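Local coordinates for protein acetyltransferase, GNAT family (Enterococcus faecalis, PDB 1U6M) that probably transfers an acyl group, such as acetyl, to an acceptor molecule, as other members of the GNAT family do, at residues Glu32-Ser35 against Glu36-Ile40; Gly74-Ala77 against Glu78-Lys81. All coordinates share one frame; numbering follows the deposited sequence.

Interaction 1: residues Glu32-Ser35 against Glu36-Ile40; sequences EEVS and EEQMI
S35 and Q38 grip each other reciprocally where a loop turns into helix 36-47. The side chain of S35 accepts from the backbone of Q38, Q38 N to S35 OG 3.2 Å with an N-H...O angle of 153°. The return bond runs from S35 N to Q38 OE1 at 3.0 Å; the donor approaches the amide oxygen from a position tilted 25° from the carbonyl plane. The hydroxyl of S35 is turned toward the first turn of the helix. Q38 has CG beside its backbone N (chi1 -52°) and an extended chain beyond, which carries the amide back past the hydroxyl to the N-H of S35. These two bonds make a capping box with S35 as N-cap: one backbone N-H of the first helical turn and the N-H of the cap residue itself are both satisfied by side chains. Among backbone groups, S35 O accepts from M39 N at 2.9 Å, the first regular bond of the helix, and takes a weak second one from Q38 N. The apolar contacts lie with V34, just before the cap. Its CG1 packs on Q38 CB at 3.6 Å and, less closely, on M39, whose methyl CE lies beside the valine. V34 also touches L96, and M39 rests on I30 and L31, while E36 reaches toward helix 12-25 for a salt bridge with K24.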
loop_
_atom_site.group_PDB
_atom_site.type_symbol
_atom_site.label_atom_id
_atom_site.label_comp_id
_atom_site.label_asym_id
_atom_site.label_seq_id
_atom_site.Cartn_x
_atom_site.Cartn_y
_atom_site.Cartn_z
ATOM N N GLU A 32 5.462 20.404 1.167
ATOM C CA GLU A 32 5.675 21.862 1.366
ATOM C C GLU A 32 6.113 22.575 0.099
ATOM O O GLU A 32 6.052 23.799 0.045
ATOM C CB GLU A 32 6.719 22.218 2.457
ATOM C CG GLU A 32 6.957 21.269 3.644
ATOM C CD GLU A 32 5.693 20.850 4.389
ATOM O OE1 GLU A 32 5.805 19.955 5.274
ATOM O OE2 GLU A 32 4.597 21.400 4.086
ATOM N N GLU A 33 6.561 21.833 -0.904
ATOM C CA GLU A 33 7.200 22.407 -2.090
ATOM C C GLU A 33 6.333 22.280 -3.345
ATOM O O GLU A 33 6.503 23.005 -4.322
ATOM C CB GLU A 33 8.567 21.735 -2.325
ATOM N N VAL A 34 5.411 21.329 -3.320
ATOM C CA VAL A 34 4.605 20.966 -4.491
ATOM C C VAL A 34 3.144 21.071 -4.003
ATOM O O VAL A 34 2.828 20.677 -2.864
ATOM C CB VAL A 34 5.060 19.526 -5.054
ATOM C CG1 VAL A 34 4.054 18.888 -5.942
ATOM C CG2 VAL A 34 6.390 19.598 -5.820
ATOM N N SER A 35 2.264 21.653 -4.823
ATOM C CA SER A 35 0.822 21.733 -4.460
ATOM C C SER A 35 0.190 20.329 -4.457
ATOM O O SER A 35 0.683 19.441 -5.161
ATOM C CB SER A 35 0.074 22.573 -5.474
ATOM O OG SER A 35 -0.039 21.876 -6.711
ATOM N N GLU A 36 -0.890 20.143 -3.692
ATOM C CA GLU A 36 -1.652 18.877 -3.706
ATOM C C GLU A 36 -2.046 18.394 -5.104
ATOM O O GLU A 36 -1.836 17.220 -5.432
ATOM C CB GLU A 36 -2.876 18.948 -2.809
ATOM C CG GLU A 36 -2.474 19.156 -1.356
ATOM C CD GLU A 36 -3.475 18.590 -0.382
ATOM O OE1 GLU A 36 -3.164 18.590 0.845
ATOM O OE2 GLU A 36 -4.562 18.136 -0.865
ATOM N N GLU A 37 -2.564 19.306 -5.928
ATOM C CA GLU A 37 -2.977 18.971 -7.266
ATOM C C GLU A 37 -1.838 18.368 -8.037
ATOM O O GLU A 37 -2.058 17.398 -8.770
ATOM C CB GLU A 37 -3.543 20.189 -8.019
ATOM C CG GLU A 37 -4.031 19.809 -9.424
ATOM C CD GLU A 37 -4.446 20.977 -10.336
ATOM O OE1 GLU A 37 -4.818 20.684 -11.513
ATOM O OE2 GLU A 37 -4.406 22.166 -9.893
ATOM N N GLN A 38 -0.635 18.938 -7.888
ATOM C CA GLN A 38 0.560 18.484 -8.651
ATOM C C GLN A 38 1.043 17.161 -8.100
ATOM O O GLN A 38 1.460 16.330 -8.860
ATOM C CB GLN A 38 1.752 19.485 -8.658
ATOM C CG GLN A 38 1.424 20.921 -9.072
ATOM C CD GLN A 38 2.567 21.951 -8.800
ATOM O OE1 GLN A 38 3.179 22.041 -7.680
ATOM N NE2 GLN A 38 2.817 22.763 -9.817
ATOM N N MET A 39 1.010 17.003 -6.781
ATOM C CA MET A 39 1.354 15.724 -6.175
ATOM C C MET A 39 0.430 14.589 -6.685
ATOM O O MET A 39 0.912 13.515 -7.004
ATOM C CB MET A 39 1.469 15.751 -4.638
ATOM C CG MET A 39 2.195 14.468 -4.050
ATOM S SD MET A 39 4.023 14.246 -4.383
ATOM C CE MET A 39 4.443 15.708 -3.568
ATOM N N ILE A 40 -0.870 14.856 -6.809
ATOM C CA ILE A 40 -1.829 13.876 -7.304
ATOM C C ILE A 40 -1.473 13.501 -8.736
ATOM O O ILE A 40 -1.381 12.297 -9.039
ATOM C CB ILE A 40 -3.284 14.364 -7.080
ATOM C CG1 ILE A 40 -3.583 14.340 -5.573
ATOM C CG2 ILE A 40 -4.293 13.537 -7.877
ATOM C CD1 ILE A 40 -4.964 14.852 -5.159
#

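Interaction 2: residues Gly74-Ala77 against Glu78-Lys81; sequences GYPA and EDEK
P76 meets E78 and D79 through different parts of its ring as the chain leaves strand 67-76. The carboxylate of E78 folds back over the proline, where E78 OE1 lies 3.2 Å from P76 CB; a bend at chi2 returns the chain toward the ring. D79 comes to the CD part of the ring instead, its OD2 3.6 Å from P76 CD. The backbone closes the tight part of the turn. D79 N donates to P76 O at 3.0 Å. E80 N donates to A77 O at 3.3 Å. Each bond is fairly straight at hydrogen, 161°, but each donor stands well above the carbonyl plane, in keeping with the tightly wound chain. These i to i+3 bonds wind the chain into a short 3-10 turn. Y75 and E80, both buried, meet at wider spacing than the proline contacts: ring and chain cross at a slant, Y75 CE1 to E80 CG 4.1 Å. Their polar ends are nevertheless held, Y75 OH by D116, and the two carboxylate oxygens of E80 by T108 OG1 and the backbone N of E107. On the solvent side E78 is exposed although its carboxylate lies against the proline, and its OE1 also forms a salt bridge with K146; partly exposed D79 pairs with R58. Backbone bonds from Y75 to Y114 and from A77 to E112 continue the pairing with antiparallel strand 112-120 into the turn, so the bend is fastened to the central sheet just before the chain runs on to helix 85-93.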
loop_
_atom_site.group_PDB
_atom_site.type_symbol
_atom_site.label_atom_id
_atom_site.label_comp_id
_atom_site.label_asym_id
_atom_site.label_seq_id
_atom_site.Cartn_x
_atom_site.Cartn_y
_atom_site.Cartn_z
ATOM N N GLY A 74 0.154 -4.382 -2.269
ATOM C CA GLY A 74 1.196 -5.247 -1.768
ATOM C C GLY A 74 2.036 -5.840 -2.907
ATOM O O GLY A 74 1.709 -5.649 -4.103
ATOM N N TYR A 75 3.089 -6.592 -2.539
ATOM C CA TYR A 75 4.086 -7.019 -3.520
ATOM C C TYR A 75 4.884 -8.152 -2.899
ATOM O O TYR A 75 4.997 -8.219 -1.639
ATOM C CB TYR A 75 5.036 -5.836 -3.949
ATOM C CG TYR A 75 5.366 -4.876 -2.811
ATOM C CD1 TYR A 75 6.372 -5.184 -1.872
ATOM C CD2 TYR A 75 4.650 -3.669 -2.657
ATOM C CE1 TYR A 75 6.628 -4.315 -0.758
ATOM C CE2 TYR A 75 4.911 -2.800 -1.558
ATOM C CZ TYR A 75 5.890 -3.137 -0.633
ATOM O OH TYR A 75 6.134 -2.288 0.447
ATOM N N PRO A 76 5.474 -9.029 -3.755
ATOM C CA PRO A 76 6.543 -9.973 -3.248
ATOM C C PRO A 76 7.603 -9.214 -2.491
ATOM O O PRO A 76 7.989 -8.179 -2.939
ATOM C CB PRO A 76 7.138 -10.571 -4.508
ATOM C CG PRO A 76 5.889 -10.522 -5.549
ATOM C CD PRO A 76 5.144 -9.221 -5.191
ATOM N N ALA A 77 8.054 -9.709 -1.339
ATOM C CA ALA A 77 9.141 -9.073 -0.547
ATOM C C ALA A 77 10.417 -8.722 -1.349
ATOM O O ALA A 77 11.103 -7.737 -1.045
ATOM C CB ALA A 77 9.509 -9.948 0.608
ATOM N N GLU A 78 10.774 -9.555 -2.327
ATOM C CA GLU A 78 11.989 -9.268 -3.137
ATOM C C GLU A 78 11.864 -8.006 -4.000
ATOM O O GLU A 78 12.877 -7.554 -4.506
ATOM C CB GLU A 78 12.400 -10.484 -3.990
ATOM C CG GLU A 78 11.368 -10.912 -5.032
ATOM C CD GLU A 78 10.279 -11.846 -4.494
ATOM O OE1 GLU A 78 9.576 -12.439 -5.355
ATOM O OE2 GLU A 78 10.091 -11.973 -3.243
ATOM N N ASP A 79 10.647 -7.428 -4.111
ATOM C CA ASP A 79 10.389 -6.226 -4.952
ATOM C C ASP A 79 10.579 -4.939 -4.189
ATOM O O ASP A 79 10.459 -3.879 -4.751
ATOM C CB ASP A 79 8.955 -6.184 -5.518
ATOM C CG ASP A 79 8.713 -7.189 -6.608
ATOM O OD1 ASP A 79 9.667 -7.870 -6.957
ATOM O OD2 ASP A 79 7.562 -7.334 -7.111
ATOM N N GLU A 80 10.879 -5.027 -2.906
ATOM C CA GLU A 80 10.902 -3.841 -2.046
ATOM C C GLU A 80 11.940 -2.737 -2.363
ATOM O O GLU A 80 11.787 -1.553 -1.958
ATOM C CB GLU A 80 11.083 -4.246 -0.584
ATOM C CG GLU A 80 10.425 -3.124 0.283
ATOM C CD GLU A 80 10.659 -3.229 1.770
ATOM O OE1 GLU A 80 10.132 -2.335 2.489
ATOM O OE2 GLU A 80 11.355 -4.196 2.207
ATOM N N LYS A 81 13.012 -3.131 -3.027
ATOM C CA LYS A 81 14.061 -2.198 -3.295
ATOM C C LYS A 81 13.851 -1.497 -4.659
ATOM O O LYS A 81 14.468 -0.487 -4.923
ATOM C CB LYS A 81 15.415 -2.924 -3.208
ATOM C CG LYS A 81 16.160 -2.656 -1.914
ATOM C CD LYS A 81 15.752 -3.496 -0.769
ATOM C CE LYS A 81 16.498 -2.981 0.475
ATOM N NZ LYS A 81 16.581 -3.902 1.690
#

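How the interactions relate
Interaction 1 closes before interaction 2 opens along the chain, and both belong to the GNAT fold. Their centres lie 27 Å apart and their nearest atoms about 17 Å, so they do not touch. Each marks a change of secondary structure: residues 32-40 start a helix, whereas residues 74-81 end a sheet strand. The centre of interaction 1 is about 20 Å, and that of interaction 2 about 11 Å, from the centre of the chain. Interaction 2 is the one tied to strand 112-120; in GNAT enzymes the loop that binds the cofactor pyrophosphate typically follows this central strand, though neither contact is itself placed in an active site.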